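Local structure of alpha-galactosidase (Lactobacillus brevis, 3MI6) at residues Phe166-Ser171 and Leu285-Thr290; Leu176-Ser181 and Arg271-Ile276; Ile194-Thr199 and Phe232-Arg237; Ile559-Ser564 and Phe638-Ser643. The protein probably removes terminal, non-reducing alpha-D-galactose residues by hydrolysis from alpha-galactosides such as galactose oligosaccharides, galactomannans and galactolipids, as a glycoside hydrolase of family 36. All coordinates share one frame; numbering follows the deposited sequence.

Contact 1 of 4, residues Phe166-Ser171 and Leu285-Thr290; sequences FTNPSS and LAPQAT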
loop_
_atom_site.group_PDB
_atom_site.type_symbol
_atom_site.label_atom_id
_atom_site.label_comp_id
_atom_site.label_asym_id
_atom_site.label_seq_id
_atom_site.Cartn_x
_atom_site.Cartn_y
_atom_site.Cartn_z
ATOM N N PHE D 166 37.922 18.415 16.203
ATOM C CA PHE D 166 38.118 19.837 15.940
ATOM C C PHE D 166 39.316 20.350 16.729
ATOM O O PHE D 166 39.470 20.030 17.908
ATOM C CB PHE D 166 36.876 20.625 16.366
ATOM C CG PHE D 166 35.668 20.393 15.499
ATOM C CD1 PHE D 166 34.996 19.192 15.525
ATOM C CD2 PHE D 166 35.182 21.397 14.680
ATOM C CE1 PHE D 166 33.882 18.988 14.720
ATOM C CE2 PHE D 166 34.066 21.190 13.884
ATOM C CZ PHE D 166 33.426 19.986 13.903
ATOM N N THR D 167 40.167 21.142 16.080
ATOM C CA THR D 167 41.298 21.772 16.765
ATOM C C THR D 167 41.235 23.289 16.611
ATOM O O THR D 167 40.936 23.799 15.533
ATOM C CB THR D 167 42.673 21.276 16.238
ATOM O OG1 THR D 167 42.626 19.864 15.964
ATOM C CG2 THR D 167 43.772 21.573 17.266
ATOM N N ASN D 168 41.494 24.002 17.706
ATOM C CA ASN D 168 41.595 25.459 17.671
ATOM C C ASN D 168 43.032 25.898 17.916
ATOM O O ASN D 168 43.485 25.907 19.063
ATOM C CB ASN D 168 40.664 26.098 18.708
ATOM C CG ASN D 168 40.569 27.613 18.554
ATOM O OD1 ASN D 168 41.185 28.196 17.665
ATOM N ND2 ASN D 168 39.794 28.254 19.425
ATOM N N PRO D 169 43.760 26.241 16.837
ATOM C CA PRO D 169 45.132 26.749 16.911
ATOM C C PRO D 169 45.176 28.280 16.894
ATOM O O PRO D 169 46.241 28.860 17.109
ATOM C CB PRO D 169 45.775 26.209 15.623
ATOM C CG PRO D 169 44.658 25.530 14.839
ATOM C CD PRO D 169 43.372 26.002 15.441
ATOM N N SER D 170 44.045 28.933 16.635
ATOM C CA SER D 170 44.011 30.394 16.670
ATOM C C SER D 170 43.962 30.921 18.105
ATOM O O SER D 170 43.903 30.151 19.061
ATOM C CB SER D 170 42.854 30.957 15.831
ATOM O OG SER D 170 41.647 31.039 16.569
ATOM N N SER D 171 43.988 32.240 18.245
ATOM C CA SER D 171 44.085 32.843 19.565
ATOM C C SER D 171 42.720 33.209 20.141
ATOM O O SER D 171 42.606 33.547 21.320
ATOM C CB SER D 171 44.951 34.091 19.502
ATOM O OG SER D 171 44.176 35.175 19.029
ATOM N N LEU D 285 35.309 25.978 22.689
ATOM C CA LEU D 285 36.610 25.508 22.250
ATOM C C LEU D 285 37.623 26.644 22.414
ATOM O O LEU D 285 37.783 27.497 21.526
ATOM C CB LEU D 285 36.517 25.069 20.786
ATOM C CG LEU D 285 37.539 24.127 20.159
ATOM C CD1 LEU D 285 37.584 22.798 20.897
ATOM C CD2 LEU D 285 37.197 23.937 18.690
ATOM N N ALA D 286 38.285 26.670 23.565
ATOM C CA ALA D 286 39.294 27.681 23.824
ATOM C C ALA D 286 40.496 27.503 22.885
ATOM O O ALA D 286 40.650 26.459 22.240
ATOM C CB ALA D 286 39.735 27.599 25.254
ATOM N N PRO D 287 41.356 28.527 22.796
ATOM C CA PRO D 287 42.590 28.322 22.040
ATOM C C PRO D 287 43.395 27.110 22.549
ATOM O O PRO D 287 43.499 26.892 23.766
ATOM C CB PRO D 287 43.353 29.626 22.276
ATOM C CG PRO D 287 42.296 30.628 22.552
ATOM C CD PRO D 287 41.251 29.897 23.326
ATOM N N GLN D 288 43.937 26.340 21.599
ATOM C CA GLN D 288 44.760 25.153 21.866
ATOM C C GLN D 288 43.911 23.968 22.308
ATOM O O GLN D 288 44.440 22.927 22.706
ATOM C CB GLN D 288 45.867 25.428 22.908
ATOM C CG GLN D 288 46.794 26.604 22.596
ATOM C CD GLN D 288 47.282 26.614 21.152
ATOM O OE1 GLN D 288 47.400 27.681 20.539
ATOM N NE2 GLN D 288 47.551 25.429 20.598
ATOM N N ALA D 289 42.592 24.141 22.242
ATOM C CA ALA D 289 41.647 23.127 22.696
ATOM C C ALA D 289 41.182 22.248 21.541
ATOM O O ALA D 289 41.304 22.608 20.367
ATOM C CB ALA D 289 40.455 23.782 23.376
ATOM N N THR D 290 40.631 21.094 21.896
ATOM C CA THR D 290 40.204 20.115 20.918
ATOM C C THR D 290 38.863 19.526 21.287
ATOM O O THR D 290 38.493 19.469 22.463
ATOM C CB THR D 290 41.189 18.958 20.858
ATOM O OG1 THR D 290 41.472 18.520 22.190
ATOM C CG2 THR D 290 42.476 19.398 20.198
#

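Contact 2 of 4, residues Leu176-Ser181 and Arg271-Ile276; sequences LNRALS and RILTGI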
loop_
_atom_site.group_PDB
_atom_site.type_symbol
_atom_site.label_atom_id
_atom_site.label_comp_id
_atom_site.label_asym_id
_atom_site.label_seq_id
_atom_site.Cartn_x
_atom_site.Cartn_y
_atom_site.Cartn_z
ATOM N N LEU D 176 31.398 25.518 19.159
ATOM C CA LEU D 176 30.780 24.497 18.312
ATOM C C LEU D 176 29.308 24.382 18.647
ATOM O O LEU D 176 28.962 23.884 19.728
ATOM C CB LEU D 176 31.407 23.134 18.540
ATOM C CG LEU D 176 32.858 22.943 18.159
ATOM C CD1 LEU D 176 33.208 21.513 18.417
ATOM C CD2 LEU D 176 33.055 23.280 16.708
ATOM N N ASN D 177 28.444 24.822 17.732
ATOM C CA ASN D 177 27.005 24.707 17.959
ATOM C C ASN D 177 26.465 23.338 17.545
ATOM O O ASN D 177 25.436 22.874 18.033
ATOM C CB ASN D 177 26.244 25.792 17.200
ATOM C CG ASN D 177 26.835 27.165 17.394
ATOM O OD1 ASN D 177 26.600 27.816 18.408
ATOM N ND2 ASN D 177 27.588 27.622 16.409
ATOM N N ARG D 178 27.189 22.705 16.636
ATOM C CA ARG D 178 26.780 21.456 16.036
ATOM C C ARG D 178 28.029 20.692 15.613
ATOM O O ARG D 178 28.839 21.201 14.838
ATOM C CB ARG D 178 25.896 21.749 14.822
ATOM C CG ARG D 178 25.543 20.562 13.971
ATOM C CD ARG D 178 24.653 21.022 12.830
ATOM N NE ARG D 178 23.409 21.570 13.346
ATOM C CZ ARG D 178 22.205 21.108 13.030
ATOM N NH1 ARG D 178 22.081 20.101 12.164
ATOM N NH2 ARG D 178 21.125 21.659 13.579
ATOM N N ALA D 179 28.188 19.477 16.128
ATOM C CA ALA D 179 29.346 18.656 15.809
ATOM C C ALA D 179 28.920 17.220 15.546
ATOM O O ALA D 179 29.207 16.329 16.346
ATOM C CB ALA D 179 30.336 18.698 16.934
ATOM N N LEU D 180 28.229 16.993 14.428
ATOM C CA LEU D 180 27.807 15.639 14.082
ATOM C C LEU D 180 29.002 14.723 13.861
ATOM O O LEU D 180 30.118 15.186 13.672
ATOM C CB LEU D 180 26.909 15.633 12.855
ATOM C CG LEU D 180 25.394 15.795 13.043
ATOM C CD1 LEU D 180 25.008 15.836 14.490
ATOM C CD2 LEU D 180 24.862 17.014 12.293
ATOM N N SER D 181 28.757 13.419 13.885
ATOM C CA SER D 181 29.828 12.447 13.763
ATOM C C SER D 181 30.005 11.940 12.356
ATOM O O SER D 181 31.090 11.505 11.990
ATOM C CB SER D 181 29.575 11.263 14.673
ATOM O OG SER D 181 29.561 11.703 16.006
ATOM N N ARG D 271 20.546 13.273 2.641
ATOM C CA ARG D 271 21.596 13.463 3.621
ATOM C C ARG D 271 21.277 12.710 4.916
ATOM O O ARG D 271 20.300 13.019 5.602
ATOM C CB ARG D 271 21.804 14.955 3.896
ATOM C CG ARG D 271 23.031 15.276 4.755
ATOM C CD ARG D 271 23.377 16.754 4.682
ATOM N NE ARG D 271 24.196 17.058 3.518
ATOM C CZ ARG D 271 24.473 18.287 3.091
ATOM N NH1 ARG D 271 23.981 19.340 3.725
ATOM N NH2 ARG D 271 25.228 18.462 2.014
ATOM N N ILE D 272 22.106 11.719 5.241
ATOM C CA ILE D 272 22.014 11.033 6.524
ATOM C C ILE D 272 23.039 11.601 7.511
ATOM O O ILE D 272 24.235 11.471 7.314
ATOM C CB ILE D 272 22.224 9.489 6.392
ATOM C CG1 ILE D 272 21.215 8.857 5.427
ATOM C CG2 ILE D 272 22.080 8.808 7.740
ATOM C CD1 ILE D 272 21.333 9.296 3.982
ATOM N N LEU D 273 22.550 12.224 8.581
ATOM C CA LEU D 273 23.386 12.841 9.605
ATOM C C LEU D 273 23.269 12.035 10.854
ATOM O O LEU D 273 22.167 11.714 11.232
ATOM C CB LEU D 273 22.865 14.241 9.928
ATOM C CG LEU D 273 23.169 15.372 8.955
ATOM C CD1 LEU D 273 22.684 16.693 9.503
ATOM C CD2 LEU D 273 24.658 15.404 8.732
ATOM N N THR D 274 24.381 11.709 11.504
ATOM C CA THR D 274 24.322 11.048 12.811
ATOM C C THR D 274 25.406 11.484 13.805
ATOM O O THR D 274 26.575 11.588 13.462
ATOM C CB THR D 274 24.302 9.507 12.698
ATOM O OG1 THR D 274 25.391 9.063 11.892
ATOM C CG2 THR D 274 22.988 9.022 12.069
ATOM N N GLY D 275 25.005 11.750 15.040
ATOM C CA GLY D 275 25.942 12.049 16.102
ATOM C C GLY D 275 25.224 12.648 17.300
ATOM O O GLY D 275 24.041 12.388 17.541
ATOM N N ILE D 276 25.953 13.454 18.062
ATOM C CA ILE D 276 25.389 14.159 19.197
ATOM C C ILE D 276 24.288 15.109 18.733
ATOM O O ILE D 276 24.461 15.872 17.792
ATOM C CB ILE D 276 26.474 14.960 19.917
ATOM C CG1 ILE D 276 27.587 14.030 20.378
ATOM C CG2 ILE D 276 25.888 15.718 21.090
ATOM C CD1 ILE D 276 28.686 14.740 21.119
HETATM O O HOH W 1 26.077 18.092 17.562
HETATM O O HOH W 2 28.664 14.065 17.251
#

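Contact 3 of 4, residues Ile194-Thr199 and Phe232-Arg237; sequences IQFSGT and FMMLAR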
loop_
_atom_site.group_PDB
_atom_site.type_symbol
_atom_site.label_atom_id
_atom_site.label_comp_id
_atom_site.label_asym_id
_atom_site.label_seq_id
_atom_site.Cartn_x
_atom_site.Cartn_y
_atom_site.Cartn_z
ATOM N N ILE D 194 14.176 2.732 8.340
ATOM C CA ILE D 194 13.808 1.735 9.321
ATOM C C ILE D 194 14.374 2.174 10.666
ATOM O O ILE D 194 15.585 2.351 10.813
ATOM C CB ILE D 194 14.370 0.364 8.934
ATOM C CG1 ILE D 194 13.855 -0.026 7.548
ATOM C CG2 ILE D 194 13.988 -0.695 9.958
ATOM C CD1 ILE D 194 14.454 -1.324 6.997
ATOM N N GLN D 195 13.494 2.352 11.649
ATOM C CA GLN D 195 13.874 2.898 12.949
ATOM C C GLN D 195 13.407 1.937 14.008
ATOM O O GLN D 195 12.735 0.957 13.712
ATOM C CB GLN D 195 13.227 4.259 13.177
ATOM C CG GLN D 195 11.731 4.188 13.010
ATOM C CD GLN D 195 11.081 5.537 13.033
ATOM O OE1 GLN D 195 11.058 6.248 12.029
ATOM N NE2 GLN D 195 10.519 5.897 14.178
ATOM N N PHE D 196 13.780 2.220 15.248
ATOM C CA PHE D 196 13.409 1.360 16.346
ATOM C C PHE D 196 12.910 2.187 17.518
ATOM O O PHE D 196 13.671 2.694 18.322
ATOM C CB PHE D 196 14.551 0.396 16.668
ATOM C CG PHE D 196 14.844 -0.532 15.542
ATOM C CD1 PHE D 196 14.181 -1.755 15.443
ATOM C CD2 PHE D 196 15.716 -0.158 14.531
ATOM C CE1 PHE D 196 14.422 -2.608 14.379
ATOM C CE2 PHE D 196 15.957 -0.989 13.466
ATOM C CZ PHE D 196 15.315 -2.220 13.390
ATOM N N SER D 197 11.602 2.336 17.579
ATOM C CA SER D 197 10.980 3.247 18.500
ATOM C C SER D 197 10.162 2.461 19.508
ATOM O O SER D 197 9.719 1.347 19.218
ATOM C CB SER D 197 10.086 4.185 17.696
ATOM O OG SER D 197 10.758 4.568 16.501
ATOM N N GLY D 198 9.979 3.025 20.696
ATOM C CA GLY D 198 9.078 2.444 21.663
ATOM C C GLY D 198 9.016 3.236 22.937
ATOM O O GLY D 198 8.819 4.461 22.925
ATOM N N THR D 199 9.217 2.522 24.040
ATOM C CA THR D 199 9.210 3.099 25.367
ATOM C C THR D 199 9.445 2.024 26.434
ATOM O O THR D 199 9.702 0.858 26.132
ATOM C CB THR D 199 7.885 3.842 25.662
ATOM O OG1 THR D 199 8.005 4.555 26.902
ATOM C CG2 THR D 199 6.700 2.857 25.734
ATOM N N PHE D 232 20.396 3.255 16.387
ATOM C CA PHE D 232 20.556 2.449 15.171
ATOM C C PHE D 232 19.412 2.564 14.156
ATOM O O PHE D 232 18.238 2.467 14.506
ATOM C CB PHE D 232 20.734 0.977 15.515
ATOM C CG PHE D 232 20.736 0.102 14.322
ATOM C CD1 PHE D 232 21.812 0.121 13.444
ATOM C CD2 PHE D 232 19.652 -0.712 14.042
ATOM C CE1 PHE D 232 21.816 -0.680 12.307
ATOM C CE2 PHE D 232 19.645 -1.528 12.915
ATOM C CZ PHE D 232 20.729 -1.515 12.041
HETATM N N MSE D 233 19.751 2.730 12.887
HETATM C CA MSE D 233 18.721 2.861 11.863
HETATM C C MSE D 233 19.213 2.267 10.567
HETATM O O MSE D 233 20.407 2.002 10.428
HETATM C CB MSE D 233 18.398 4.327 11.633
HETATM C CG MSE D 233 19.576 5.118 11.126
HETATM SE SE MSE D 233 19.133 6.951 10.645
HETATM C CE MSE D 233 18.669 6.695 8.779
HETATM N N MSE D 234 18.302 2.077 9.613
HETATM C CA MSE D 234 18.668 1.535 8.309
HETATM C C MSE D 234 18.024 2.323 7.195
HETATM O O MSE D 234 16.959 2.927 7.390
HETATM C CB MSE D 234 18.270 0.074 8.204
HETATM C CG MSE D 234 18.939 -0.784 9.247
HETATM SE SE MSE D 234 18.568 -2.695 9.107
HETATM C CE MSE D 234 16.661 -2.624 9.509
ATOM N N LEU D 235 18.694 2.356 6.042
ATOM C CA LEU D 235 18.059 2.797 4.806
ATOM C C LEU D 235 17.971 1.595 3.889
ATOM O O LEU D 235 18.994 1.144 3.359
ATOM C CB LEU D 235 18.872 3.871 4.100
ATOM C CG LEU D 235 18.810 5.342 4.496
ATOM C CD1 LEU D 235 19.345 6.158 3.331
ATOM C CD2 LEU D 235 17.397 5.758 4.826
ATOM N N ALA D 236 16.769 1.061 3.705
ATOM C CA ALA D 236 16.614 -0.085 2.823
ATOM C C ALA D 236 16.032 0.341 1.484
ATOM O O ALA D 236 15.230 1.278 1.413
ATOM C CB ALA D 236 15.746 -1.139 3.472
ATOM N N ARG D 237 16.453 -0.328 0.416
ATOM C CA ARG D 237 15.743 -0.209 -0.838
ATOM C C ARG D 237 14.367 -0.806 -0.555
ATOM O O ARG D 237 14.228 -1.604 0.386
ATOM C CB ARG D 237 16.481 -0.972 -1.926
ATOM C CG ARG D 237 17.764 -0.296 -2.381
ATOM C CD ARG D 237 17.474 1.046 -3.046
ATOM N NE ARG D 237 18.615 1.545 -3.807
ATOM C CZ ARG D 237 18.699 2.775 -4.307
ATOM N NH1 ARG D 237 17.714 3.642 -4.107
ATOM N NH2 ARG D 237 19.777 3.140 -4.991
HETATM O O HOH W 3 16.194 3.584 15.340
#

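Contact 4 of 4, residues Ile559-Ser564 and Phe638-Ser643; sequences IQFGTS and FYRIDS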
loop_
_atom_site.group_PDB
_atom_site.type_symbol
_atom_site.label_atom_id
_atom_site.label_comp_id
_atom_site.label_asym_id
_atom_site.label_seq_id
_atom_site.Cartn_x
_atom_site.Cartn_y
_atom_site.Cartn_z
ATOM N N ILE D 559 10.436 -7.283 21.374
ATOM C CA ILE D 559 11.574 -6.467 21.798
ATOM C C ILE D 559 12.914 -7.034 21.323
ATOM O O ILE D 559 13.767 -6.300 20.820
ATOM C CB ILE D 559 11.589 -6.258 23.320
ATOM C CG1 ILE D 559 10.340 -5.486 23.748
ATOM C CG2 ILE D 559 12.793 -5.449 23.715
ATOM C CD1 ILE D 559 10.071 -5.438 25.237
ATOM N N GLN D 560 13.086 -8.344 21.462
ATOM C CA GLN D 560 14.307 -9.012 21.013
ATOM C C GLN D 560 14.449 -9.060 19.479
ATOM O O GLN D 560 15.530 -8.809 18.921
ATOM C CB GLN D 560 14.415 -10.396 21.645
ATOM C CG GLN D 560 14.563 -10.313 23.162
ATOM C CD GLN D 560 14.585 -11.677 23.849
ATOM O OE1 GLN D 560 14.186 -11.809 25.012
ATOM N NE2 GLN D 560 15.059 -12.694 23.133
ATOM N N PHE D 561 13.352 -9.361 18.798
ATOM C CA PHE D 561 13.378 -9.363 17.355
ATOM C C PHE D 561 13.911 -8.020 16.868
ATOM O O PHE D 561 14.835 -7.974 16.062
ATOM C CB PHE D 561 11.987 -9.605 16.794
ATOM C CG PHE D 561 11.992 -10.189 15.414
ATOM C CD1 PHE D 561 11.905 -9.372 14.306
ATOM C CD2 PHE D 561 12.087 -11.562 15.227
ATOM C CE1 PHE D 561 11.905 -9.916 13.048
ATOM C CE2 PHE D 561 12.090 -12.093 13.976
ATOM C CZ PHE D 561 12.000 -11.270 12.886
ATOM N N GLY D 562 13.331 -6.929 17.358
ATOM C CA GLY D 562 13.764 -5.604 16.957
ATOM C C GLY D 562 15.199 -5.305 17.365
ATOM O O GLY D 562 15.992 -4.798 16.568
ATOM N N THR D 563 15.551 -5.627 18.602
ATOM C CA THR D 563 16.902 -5.354 19.059
ATOM C C THR D 563 17.954 -6.027 18.158
ATOM O O THR D 563 18.994 -5.426 17.862
ATOM C CB THR D 563 17.081 -5.729 20.549
ATOM O OG1 THR D 563 16.144 -4.980 21.335
ATOM C CG2 THR D 563 18.492 -5.413 21.024
ATOM N N SER D 564 17.673 -7.246 17.696
ATOM C CA SER D 564 18.632 -8.009 16.882
ATOM C C SER D 564 19.084 -7.340 15.575
ATOM O O SER D 564 20.170 -7.630 15.073
ATOM C CB SER D 564 18.109 -9.415 16.588
ATOM O OG SER D 564 16.943 -9.365 15.788
ATOM N N PHE D 638 23.088 -15.284 13.886
ATOM C CA PHE D 638 21.663 -15.104 14.135
ATOM C C PHE D 638 20.892 -14.754 12.872
ATOM O O PHE D 638 21.159 -13.751 12.209
ATOM C CB PHE D 638 21.460 -14.017 15.199
ATOM C CG PHE D 638 20.047 -13.896 15.719
ATOM C CD1 PHE D 638 19.161 -12.982 15.165
ATOM C CD2 PHE D 638 19.626 -14.644 16.806
ATOM C CE1 PHE D 638 17.860 -12.848 15.666
ATOM C CE2 PHE D 638 18.326 -14.513 17.305
ATOM C CZ PHE D 638 17.445 -13.614 16.735
ATOM N N TYR D 639 19.917 -15.593 12.553
ATOM C CA TYR D 639 18.997 -15.340 11.454
ATOM C C TYR D 639 17.585 -15.085 11.974
ATOM O O TYR D 639 17.044 -15.897 12.720
ATOM C CB TYR D 639 18.948 -16.566 10.553
ATOM C CG TYR D 639 20.207 -16.826 9.773
ATOM C CD1 TYR D 639 20.367 -16.338 8.477
ATOM C CD2 TYR D 639 21.221 -17.573 10.314
ATOM C CE1 TYR D 639 21.506 -16.599 7.762
ATOM C CE2 TYR D 639 22.355 -17.829 9.615
ATOM C CZ TYR D 639 22.507 -17.349 8.344
ATOM O OH TYR D 639 23.682 -17.625 7.669
ATOM N N ARG D 640 16.995 -13.968 11.566
ATOM C CA ARG D 640 15.563 -13.754 11.711
ATOM C C ARG D 640 14.860 -14.429 10.544
ATOM O O ARG D 640 15.338 -14.382 9.417
ATOM C CB ARG D 640 15.226 -12.262 11.688
ATOM C CG ARG D 640 15.642 -11.472 12.922
ATOM C CD ARG D 640 15.531 -9.972 12.653
ATOM N NE ARG D 640 16.411 -9.569 11.563
ATOM C CZ ARG D 640 17.634 -9.056 11.728
ATOM N NH1 ARG D 640 18.119 -8.873 12.958
ATOM N NH2 ARG D 640 18.371 -8.710 10.665
ATOM N N ILE D 641 13.714 -15.043 10.808
ATOM C CA ILE D 641 12.967 -15.707 9.760
ATOM C C ILE D 641 11.591 -15.031 9.633
ATOM O O ILE D 641 11.443 -14.064 8.876
ATOM C CB ILE D 641 12.909 -17.261 10.034
ATOM C CG1 ILE D 641 14.314 -17.862 9.921
ATOM C CG2 ILE D 641 11.965 -18.001 9.085
ATOM C CD1 ILE D 641 14.424 -19.277 10.412
ATOM N N ASP D 642 10.606 -15.526 10.382
ATOM C CA ASP D 642 9.261 -14.952 10.425
ATOM C C ASP D 642 9.209 -13.758 11.388
ATOM O O ASP D 642 9.664 -13.861 12.536
ATOM C CB ASP D 642 8.245 -16.022 10.864
ATOM C CG ASP D 642 8.181 -17.205 9.892
ATOM O OD1 ASP D 642 7.640 -16.997 8.775
ATOM O OD2 ASP D 642 8.653 -18.334 10.240
ATOM N N SER D 643 8.635 -12.644 10.933
ATOM C CA SER D 643 8.676 -11.387 11.690
ATOM C C SER D 643 7.341 -10.917 12.241
ATOM O O SER D 643 6.378 -10.808 11.494
ATOM C CB SER D 643 9.221 -10.277 10.810
ATOM O OG SER D 643 9.119 -9.039 11.479
#

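Contact 1 of 4, residues Phe166-Ser171 and Leu285-Thr290
Leu-285 meets Phe-166 and Asn-168 where a type II beta turn, Ala-286 to Ala-289, joins strand 283-285 to strand 290-301 of the N-terminal beta-sandwich. The Leu-285 side chain lies beside the Asn-168 stem, Leu-285 CG 4.0 Å from Asn-168 CB, and its CD2 methyl faces the Phe-166 CB. Leu-285 O accepts a bond from Asn-168 ND2 at 3.0 Å. This oxygen lies in the plane of the Asn-168 amide, whereas ND2 stands above the Leu-285 carbonyl plane, 39° out of it. With CG placed anti to the backbone N, chi1 -171° directs the Asn-168 amide at this carbonyl, and the same ND2 also bonds to Glu-172 O. Ala-286 O closes the turn by accepting Ala-289 N. Next comes Pro-287, whose ring carbons CB and CG lie against the carbonyl oxygens of Ser-170 and Ser-171 respectively, Pro-287 CB 3.3 Å from Ser-170 O. Gln-288 N then donates to Asn-168 O, and Ala-289 O accepts Asn-168 N at 3.0 Å in a nearly straight bond (163°), so the backbone of Asn-168 is gripped from both its N and its O. Thr-290 forms an antiparallel non-hydrogen-bonded pair with Thr-167. The two threonine side chains point the same way, and the CG2 methyls of Thr-167 and Thr-290 lie 3.9 Å apart.

Contact 2 of 4, residues Leu176-Ser181 and Arg271-Ile276
Leu-180 and Leu-273 make the close part of this contact, their side chains crossing at about a right angle with Leu-180 CD2 3.6 Å from Leu-273 CD1. That one methyl faces both Leu-273 branches, while the other, CD1, lies near the carbonyl oxygen of Ile-276. Just beyond, Ser-181 N donates to Thr-274 O at 2.9 Å, a bent bond (142°) whose donor is tilted from the carbonyl plane. Gly-275 passes alongside without a side chain, its CA 3.6 Å from Ser-181 OG. Further back along strand 178-180 the two backbones separate, and water takes the place of direct bonds. One water accepts from Ala-179 N and donates to Ile-276 O at 2.8 Å. A second accepts from Ile-276 N at 2.9 Å and donates both to Ala-179 O and to Ser-181 OG, whose strongest partner is Pro-294 O on strand 290-301. This water therefore ties three backbone or hydroxyl groups together inside a buried region. At the partly exposed end, Arg-178 only brushes the contact, Leu-273 CD1 lying near its guanidinium edge; Arg-178 NH2 makes a long, weak ion pair with Asp-279 of a second subunit. Strands 178-180 and 271-274 cross at 102°, their axes 8.0 Å apart at the closest, and form a corner of the N-terminal beta-sandwich where one direct backbone bond joins the chains and two waters bridge the gap beside it.

Contact 3 of 4, residues Ile194-Thr199 and Phe232-Arg237
Ile-194 and Met-234 form an antiparallel hydrogen-bonded pair between strands 192-197 and 233-236, near one edge of the nine-stranded sheet of the N-terminal beta-sandwich. Ile-194 N donates to Met-234 O at 2.9 Å, nearly straight at 170°, and Met-234 N returns a bond to Ile-194 O at 3.0 Å, this one lying in the carbonyl plane. Both side chains project on the same face, where helix 305-319 packs against them. Met-234, a selenomethionine, bends at its last torsion (chi3 -66°), which swings CE back across Ile-194 to meet both CG2 and CD1. Ile-194 CD1 also reaches Ala-236 CB at 3.8 Å. The Met-234 CE methyl further lies at the edge of the Phe-196 ring, near CZ. Phe-196 and Phe-232 run side by side with planes inclined by 26°, but the rings are slid so far apart that they barely overlap, their centroids 5.8 Å from each other. Gln-195, turned away from strand 233-236, bonds to Arg-212 and Pro-213 of a second subunit. Past the Ile-194/Met-234 pair the ladder is continued by a water, which accepts from Phe-196 N at 2.8 Å and donates to Phe-232 O.

Contact 4 of 4, residues Ile559-Ser564 and Phe638-Ser643
Phe-561 on helix 553-566 lays its ring against strand 637-640 and the chain leaving it, a contact that joins a helix of the catalytic barrel to the first strand of the C-terminal beta domain. With CG anti to the backbone N (chi1 -155°), the ring extends from the helix over Arg-640. The Arg-640 aliphatic chain lies across one ring face in a CH-pi contact, Arg-640 CG 3.9 Å from the Phe-561 centroid, while the guanidinium plane is turned steeply, 71° from that of the ring. Farther out, Phe-561 CE1 approaches Ser-643 CB at 3.5 Å, and the CE2 side of the ring meets the Asp-642 carbonyl; here the chain carries a classic beta bulge, Ile-641 and Asp-642 both facing Ser-653. One helical turn later, Ser-564 folds its hydroxyl back to donate to Phe-561 O. Ser-564 OG also accepts from Arg-640 NH1 at 3.1 Å, with the oxygen in the guanidinium plane and the bond angle at 161°. Ser-564 CB also rests 3.6 Å from Phe-638 CE1. Elsewhere Arg-640 makes a salt bridge from NE to Asp-242, bonds to Ser-309 through NH2 and forms a cation-pi contact with Tyr-565. The charged group is thus held by several partners in a buried setting, where the Asp-242 carboxylate would be expected to offset its charge while the serine hydroxyl relays a bond to the helix backbone.

From the N terminus, the chain first enters contact 1 at 166-171, then contact 2 at 176-181 and contact 3 at 194-199. It returns in reverse order: 232-237 closes contact 3, 271-276 closes contact 2 and 285-290 closes contact 1. The three loops are therefore nested, all in the N-terminal beta-sandwich. Phe-166 touches Leu-176 and Ala-179 between contacts 1 and 2, and Ile-272 touches Met-233 and Leu-235 between contacts 2 and 3. Contact 4 follows in series, closing a later loop from the barrel helix 553-566 to the C-terminal beta domain. Phe-196 reaches Gly-562 O on that helix, so contacts 3 and 4 adjoin where the three domains meet.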